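PDB 6CJ6: entry-fusion complex associated protein OPG083 from Vaccinia virus, which serves as a component of the entry-fusion complex, which mediates entry of the virion core into the host cytoplasm through lipid mixing and pore formation. Local coordinates for residues M56-S59 and R60-F63; E68-I71 and E72-L76; S98-K102 and L103-C107. All coordinates share one frame; numbering follows the deposited sequence.

Contact 1. Residues M56-S59 and R60-F63; sequences MSNS and RLSF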
# COMPACT_ATOMS: atom_id res chain seq x y z
N MET A 56 3.08 10.21 -9.79
CA MET A 56 3.77 9.90 -11.03
C MET A 56 2.78 9.95 -12.18
O MET A 56 1.59 10.26 -12.01
CB MET A 56 4.50 8.56 -10.94
CG MET A 56 3.85 7.57 -10.00
SD MET A 56 5.05 6.32 -9.52
CE MET A 56 6.38 7.36 -8.92
N SER A 57 3.28 9.63 -13.38
CA SER A 57 2.53 9.89 -14.60
C SER A 57 1.30 8.99 -14.72
O SER A 57 0.22 9.46 -15.09
CB SER A 57 3.44 9.73 -15.81
OG SER A 57 4.35 8.66 -15.63
N ASN A 58 1.44 7.70 -14.40
CA ASN A 58 0.38 6.76 -14.69
C ASN A 58 0.27 5.69 -13.60
O ASN A 58 1.25 5.38 -12.91
CB ASN A 58 0.56 6.11 -16.06
CG ASN A 58 1.98 5.64 -16.30
OD1 ASN A 58 2.68 5.24 -15.37
ND2 ASN A 58 2.43 5.71 -17.55
N SER A 59 -0.93 5.13 -13.48
CA SER A 59 -1.19 4.14 -12.44
C SER A 59 -0.59 2.78 -12.79
O SER A 59 -0.28 2.00 -11.88
CB SER A 59 -2.69 4.02 -12.20
OG SER A 59 -3.38 3.79 -13.42
N ARG A 60 -0.43 2.48 -14.08
CA ARG A 60 0.15 1.20 -14.48
C ARG A 60 1.56 1.04 -13.93
O ARG A 60 1.94 -0.06 -13.50
CB ARG A 60 0.15 1.06 -16.01
CG ARG A 60 -1.17 0.63 -16.62
CD ARG A 60 -1.46 -0.85 -16.40
NE ARG A 60 -0.31 -1.70 -16.70
CZ ARG A 60 0.21 -2.59 -15.86
NH1 ARG A 60 -0.32 -2.75 -14.66
NH2 ARG A 60 1.25 -3.32 -16.23
N LEU A 61 2.36 2.11 -13.96
CA LEU A 61 3.69 2.04 -13.37
C LEU A 61 3.62 1.86 -11.87
O LEU A 61 4.43 1.14 -11.28
CB LEU A 61 4.48 3.31 -13.73
CG LEU A 61 5.82 3.53 -13.02
CD1 LEU A 61 6.78 2.38 -13.28
CD2 LEU A 61 6.42 4.86 -13.45
N SER A 62 2.65 2.52 -11.22
CA SER A 62 2.47 2.35 -9.79
C SER A 62 2.17 0.90 -9.46
O SER A 62 2.88 0.27 -8.66
CB SER A 62 1.33 3.26 -9.30
OG SER A 62 1.62 4.62 -9.56
N PHE A 63 1.14 0.34 -10.09
CA PHE A 63 0.75 -1.05 -9.83
C PHE A 63 1.87 -2.03 -10.16
O PHE A 63 1.97 -3.08 -9.53
CB PHE A 63 -0.53 -1.39 -10.58
CG PHE A 63 -1.78 -1.06 -9.83
CD1 PHE A 63 -2.23 -1.88 -8.81
CD2 PHE A 63 -2.52 0.07 -10.15
CE1 PHE A 63 -3.38 -1.58 -8.12
CE2 PHE A 63 -3.67 0.38 -9.46
CZ PHE A 63 -4.11 -0.45 -8.44

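Contact 2. Residues E68-I71 and E72-L76; sequences ESFI and EVISL. With PDO (1,3-propandiol), chain X.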
# COMPACT_ATOMS: atom_id res chain seq x y z
N GLU A 68 5.54 -5.85 -7.83
CA GLU A 68 6.89 -6.35 -7.58
C GLU A 68 7.16 -6.43 -6.08
O GLU A 68 7.64 -7.45 -5.58
CB GLU A 68 7.93 -5.45 -8.24
CG GLU A 68 7.88 -5.36 -9.75
CD GLU A 68 9.06 -4.59 -10.33
OE1 GLU A 68 10.21 -4.89 -9.93
OE2 GLU A 68 8.85 -3.70 -11.17
N SER A 69 6.85 -5.35 -5.36
CA SER A 69 7.11 -5.33 -3.92
C SER A 69 6.27 -6.37 -3.19
O SER A 69 6.75 -7.02 -2.26
CB SER A 69 6.84 -3.92 -3.37
OG SER A 69 7.59 -2.94 -4.06
N PHE A 70 5.01 -6.53 -3.60
CA PHE A 70 4.14 -7.51 -2.95
C PHE A 70 4.70 -8.92 -3.09
O PHE A 70 4.80 -9.66 -2.11
CB PHE A 70 2.73 -7.43 -3.53
CG PHE A 70 1.79 -8.47 -2.98
CD1 PHE A 70 1.19 -8.29 -1.75
CD2 PHE A 70 1.50 -9.62 -3.70
CE1 PHE A 70 0.32 -9.24 -1.24
CE2 PHE A 70 0.63 -10.57 -3.20
CZ PHE A 70 0.04 -10.38 -1.97
N ILE A 71 5.06 -9.31 -4.32
CA ILE A 71 5.65 -10.62 -4.54
C ILE A 71 6.96 -10.75 -3.77
O ILE A 71 7.21 -11.77 -3.11
CB ILE A 71 5.85 -10.87 -6.04
CG1 ILE A 71 4.49 -11.01 -6.74
CG2 ILE A 71 6.72 -12.10 -6.28
CD1 ILE A 71 4.55 -10.79 -8.23
N GLU A 72 7.80 -9.72 -3.82
CA GLU A 72 9.08 -9.76 -3.12
C GLU A 72 8.89 -9.96 -1.62
O GLU A 72 9.63 -10.73 -0.99
CB GLU A 72 9.85 -8.47 -3.38
CG GLU A 72 11.09 -8.33 -2.54
CD GLU A 72 11.52 -6.90 -2.37
OE1 GLU A 72 11.14 -6.06 -3.21
OE2 GLU A 72 12.23 -6.61 -1.38
N VAL A 73 7.90 -9.29 -1.03
CA VAL A 73 7.73 -9.34 0.41
C VAL A 73 6.97 -10.59 0.84
O VAL A 73 7.28 -11.20 1.87
CB VAL A 73 7.07 -8.05 0.92
CG1 VAL A 73 6.36 -8.28 2.25
CG2 VAL A 73 8.11 -6.95 1.05
N ILE A 74 5.97 -11.00 0.05
CA ILE A 74 5.13 -12.13 0.45
C ILE A 74 5.89 -13.45 0.44
O ILE A 74 5.49 -14.39 1.12
CB ILE A 74 3.85 -12.19 -0.40
CG1 ILE A 74 2.68 -12.71 0.43
CG2 ILE A 74 4.06 -13.05 -1.64
CD1 ILE A 74 2.26 -11.76 1.52
N SER A 75 7.01 -13.53 -0.30
CA SER A 75 7.75 -14.78 -0.38
C SER A 75 8.31 -15.23 0.96
O SER A 75 8.66 -16.41 1.12
CB SER A 75 8.88 -14.66 -1.41
OG SER A 75 8.36 -14.46 -2.71
N LEU A 76 8.41 -14.33 1.93
CA LEU A 76 8.89 -14.67 3.26
C LEU A 76 7.86 -15.42 4.09
O LEU A 76 8.10 -15.67 5.28
CB LEU A 76 9.37 -13.41 3.99
CG LEU A 76 10.52 -12.67 3.30
CD1 LEU A 76 10.79 -11.32 3.94
CD2 LEU A 76 11.77 -13.54 3.30
C1 PDO X . 13.78 -3.99 -0.76
O1 PDO X . 12.94 -3.40 0.24
C2 PDO X . 13.07 -3.93 -2.11
C3 PDO X . 13.43 -2.65 -2.85
O3 PDO X . 12.63 -2.55 -4.04

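Contact 3. Residues S98-K102 and L103-C107; sequences SAVSK and LEKNC. With PDO (1,3-propandiol), chain Y; MOH (methanol), chain B; EOH (ethanol), chain C; PGO (S-1,2-propanediol), chain D.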
# COMPACT_ATOMS: atom_id res chain seq x y z
N SER A 98 4.24 -7.22 -14.28
CA SER A 98 3.66 -6.20 -15.14
C SER A 98 2.25 -6.53 -15.61
O SER A 98 1.58 -5.66 -16.16
CB SER A 98 4.56 -5.95 -16.36
OG SER A 98 4.68 -7.13 -17.14
N ALA A 99 1.79 -7.76 -15.40
CA ALA A 99 0.45 -8.15 -15.83
C ALA A 99 -0.59 -7.44 -14.97
O ALA A 99 -0.47 -7.41 -13.74
CB ALA A 99 0.28 -9.66 -15.70
N VAL A 100 -1.61 -6.89 -15.62
CA VAL A 100 -2.70 -6.22 -14.92
C VAL A 100 -3.42 -7.21 -14.02
O VAL A 100 -4.18 -8.07 -14.49
CB VAL A 100 -3.67 -5.54 -15.91
CG1 VAL A 100 -4.70 -4.70 -15.15
CG2 VAL A 100 -2.89 -4.68 -16.89
N SER A 101 -3.19 -7.11 -12.71
CA SER A 101 -3.81 -8.02 -11.77
C SER A 101 -5.31 -7.75 -11.66
O SER A 101 -5.83 -6.74 -12.14
CB SER A 101 -3.16 -7.88 -10.39
OG SER A 101 -3.30 -6.55 -9.91
N LYS A 102 -6.01 -8.69 -11.02
CA LYS A 102 -7.40 -8.45 -10.67
C LYS A 102 -7.54 -7.28 -9.70
O LYS A 102 -8.52 -6.53 -9.77
CB LYS A 102 -8.00 -9.73 -10.07
CG LYS A 102 -9.29 -9.53 -9.29
CD LYS A 102 -9.81 -10.88 -8.81
CE LYS A 102 -10.73 -10.73 -7.61
NZ LYS A 102 -11.07 -12.07 -7.05
N LEU A 103 -6.57 -7.11 -8.80
CA LEU A 103 -6.57 -5.96 -7.91
C LEU A 103 -6.67 -4.66 -8.70
O LEU A 103 -7.54 -3.82 -8.44
CB LEU A 103 -5.31 -5.96 -7.05
CG LEU A 103 -5.03 -4.67 -6.27
CD1 LEU A 103 -6.10 -4.42 -5.22
CD2 LEU A 103 -3.65 -4.68 -5.64
N GLU A 104 -5.79 -4.49 -9.69
CA GLU A 104 -5.75 -3.25 -10.46
C GLU A 104 -7.04 -3.04 -11.25
O GLU A 104 -7.56 -1.92 -11.32
CB GLU A 104 -4.54 -3.24 -11.38
CG GLU A 104 -4.47 -2.06 -12.32
CD GLU A 104 -3.13 -1.94 -13.02
OE1 GLU A 104 -2.32 -2.89 -12.90
OE2 GLU A 104 -2.89 -0.91 -13.67
N LYS A 105 -7.57 -4.10 -11.85
CA LYS A 105 -8.84 -3.97 -12.56
C LYS A 105 -9.97 -3.64 -11.59
O LYS A 105 -10.84 -2.82 -11.90
CB LYS A 105 -9.14 -5.24 -13.35
CG LYS A 105 -8.18 -5.46 -14.52
CD LYS A 105 -8.38 -6.82 -15.16
CE LYS A 105 -7.42 -7.02 -16.34
NZ LYS A 105 -7.47 -8.42 -16.85
N ASN A 106 -9.97 -4.27 -10.41
CA ASN A 106 -10.97 -3.93 -9.40
C ASN A 106 -10.85 -2.47 -8.99
O ASN A 106 -11.86 -1.77 -8.86
CB ASN A 106 -10.82 -4.86 -8.19
CG ASN A 106 -12.07 -4.91 -7.34
OD1 ASN A 106 -13.07 -5.52 -7.71
ND2 ASN A 106 -12.02 -4.26 -6.18
N CYS A 107 -9.62 -1.99 -8.80
CA CYS A 107 -9.42 -0.59 -8.45
C CYS A 107 -9.79 0.34 -9.60
O CYS A 107 -10.48 1.35 -9.39
CB CYS A 107 -7.97 -0.36 -8.02
SG CYS A 107 -7.59 -0.93 -6.35
C1 PDO Y . -11.59 1.01 -15.24
O1 PDO Y . -11.42 1.67 -16.50
C2 PDO Y . -12.11 -0.40 -15.47
C3 PDO Y . -11.50 -1.38 -14.48
O3 PDO Y . -11.65 -2.71 -14.97
C MOH B . -0.14 -5.02 -11.86
O MOH B . -1.54 -4.98 -11.66
C1 EOH C . -2.11 -8.11 -19.37
C2 EOH C . -3.27 -7.49 -20.12
O EOH C . -2.30 -7.94 -17.96
C1 PGO D . -4.94 -12.58 -10.30
C2 PGO D . -5.65 -13.13 -9.09
C3 PGO D . -5.21 -14.54 -9.12
O1 PGO D . -5.31 -11.52 -11.17
O2 PGO D . -7.09 -13.10 -9.06
O HOH W 1 -6.28 -9.45 -13.97
O HOH W 2 -4.70 -9.86 -17.06

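Contact 1. Residues M56-S59 and R60-F63
Asn58 lies against Leu61 where the loop after strand 47-53 turns into helix 59-74. Its amide oxygen OD1 comes close to CB of Leu61 (3.1 Å) and also accepts from the backbone N of Leu61 in a weak bond of 3.4 Å. With chi1 at 46°, CG sits between the backbone N and the carbonyl carbon of Asn58, which folds the amide back over the first turn. This is an N-cap: OD1 serves one of the N-H groups that have no earlier helical carbonyl to bind, and one turn on the regular pattern takes over, Phe63 N reaching Ser59 O at 2.8 Å in a nearly straight bond (174°). The same Ser59 O lies near the plane of the Phe63 ring at its edge, 3.4 Å from CD2.

The close packing is on the inner side of the turn. CG of Met56 reaches OG of Ser62 at 3.7 Å, and Ser62 is buried against Tyr18 of helix 10-24 and Ala147 of helix 145-158. Phe63, also buried, packs on Leu103 and Cys107 of helix 102-113. The Met56-Leu61 pair is looser, SD to CD2 4.4 Å, between two partly exposed residues. Asn58 is open to solvent although its OD1 sits close to Leu61. Arg60, bent at chi2 and chi3, turns its guanidinium away from the cap to a salt bridge with Glu104.

Contact 2. Residues E68-I71 and E72-L76
Ile74 lies over one face of the Phe70 ring one turn earlier, with its CB above that face and its CD1 4.2 Å from CE1 of Phe70. Backbone bonds run alongside this apolar pair. Ile74 N donates to Phe70 O at 2.8 Å, and Val73 N and Glu72 N reach the carbonyls of Ser69 and Glu68 in the same way.

All of this belongs to the last turns of helix 59-74, which touches both helix 10-24 and helix 79-89. Phe70 and Ile74 pack on helix 79-89, whereas Ser69 and Glu72 meet helix 10-24.

Glu72 can be followed outward from the helix. Its CB rests on the carbonyl oxygens of the preceding turn, 3.3 Å from Glu68 O and 3.6 Å from Ser69 O. CG is anti to the backbone N (chi1 172°), and the chain continues extended, bringing the carboxylate to helix 10-24. CD is already beside a bound 1,3-propanediol, 3.4 Å from its C2. At the tip, OE1 is bound by Ser17 OG and has Lys21 as a long, weak ion partner, an environment that probably favours the charged form. Both carboxylate oxygens lie against the middle carbon of the diol, OE2 at 2.9 Å from C2, shorter than a usual C...O contact, so the pose of that molecule is doubtful; it also bonds to Lys21 NZ and Ser17 O.

Near the C-terminal end, Ser75 closes back on the helix: its OG donates to Ile71 O at 3.0 Å, from a position tilted 26° out of the carbonyl plane. The backbone N of Ser75 adds only a weak bond, 3.3 Å long, to that oxygen, so Ile71 O is held by two donors from one residue.

Contact 3. Residues S98-K102 and L103-C107
Ser101 and Glu104 form the polar centre of this helix start. As the N-cap of helix 102-113, Ser101 uses OG to accept from the backbone N of Glu104 at 3.2 Å. In a full capping box the Glu104 carboxylate would accept directly from Ser101 N; here a methanol, probably from the crystallisation liquor, stands between them. It takes bonds from Ser101 N and OG and donates from its O to Glu104 OE1 at 2.6 Å, the same oxygen that holds Arg60.

Regular backbone bonds follow, Lys105 N to Ser101 O at 3.2 Å and Asn106 N to Lys102 O at 2.8 Å.

Apolar contact comes from Val100. Its CG1, anti to the backbone N (chi1 -173°), lies 3.6 Å from CG of Lys105 and 3.9 Å from CG of Glu104, and both extended chains cross the valine at about a right angle.

Water links the outer side. Val100 O receives bonds from two waters, one of them at 2.6 Å, and both also accept from Lys105 NZ, the water closer to Val100 O only weakly; the lysine thus reaches the carbonyl indirectly.

Behind the cap, the helix start is turned to helix 59-74, and Leu103 makes a backbone bond to Gly90, just after helix 79-89. The Cys107-Cys149 disulfide fastens helix 102-113 to helix 145-158.

Overall arrangement
The three contacts follow one another along the chain. Contacts 1 and 2 lie toward opposite ends of helix 59-74, their centres about 19 Å apart, the first capping its start and the second closing its final turns. Contact 3 caps the start of helix 102-113, with its centre about 12 Å from contact 1 and 16 Å from contact 2. Contacts 1 and 3 touch, two N-capped helix starts joined by a salt bridge and by packing around Phe63; contact 2 stays about 5 to 6 Å from both at the nearest atoms. Helix 59-74 thus touches four other helices of F9: its start is tied to helices 10-24, 102-113 and 145-158, its far end to helices 10-24 and 79-89.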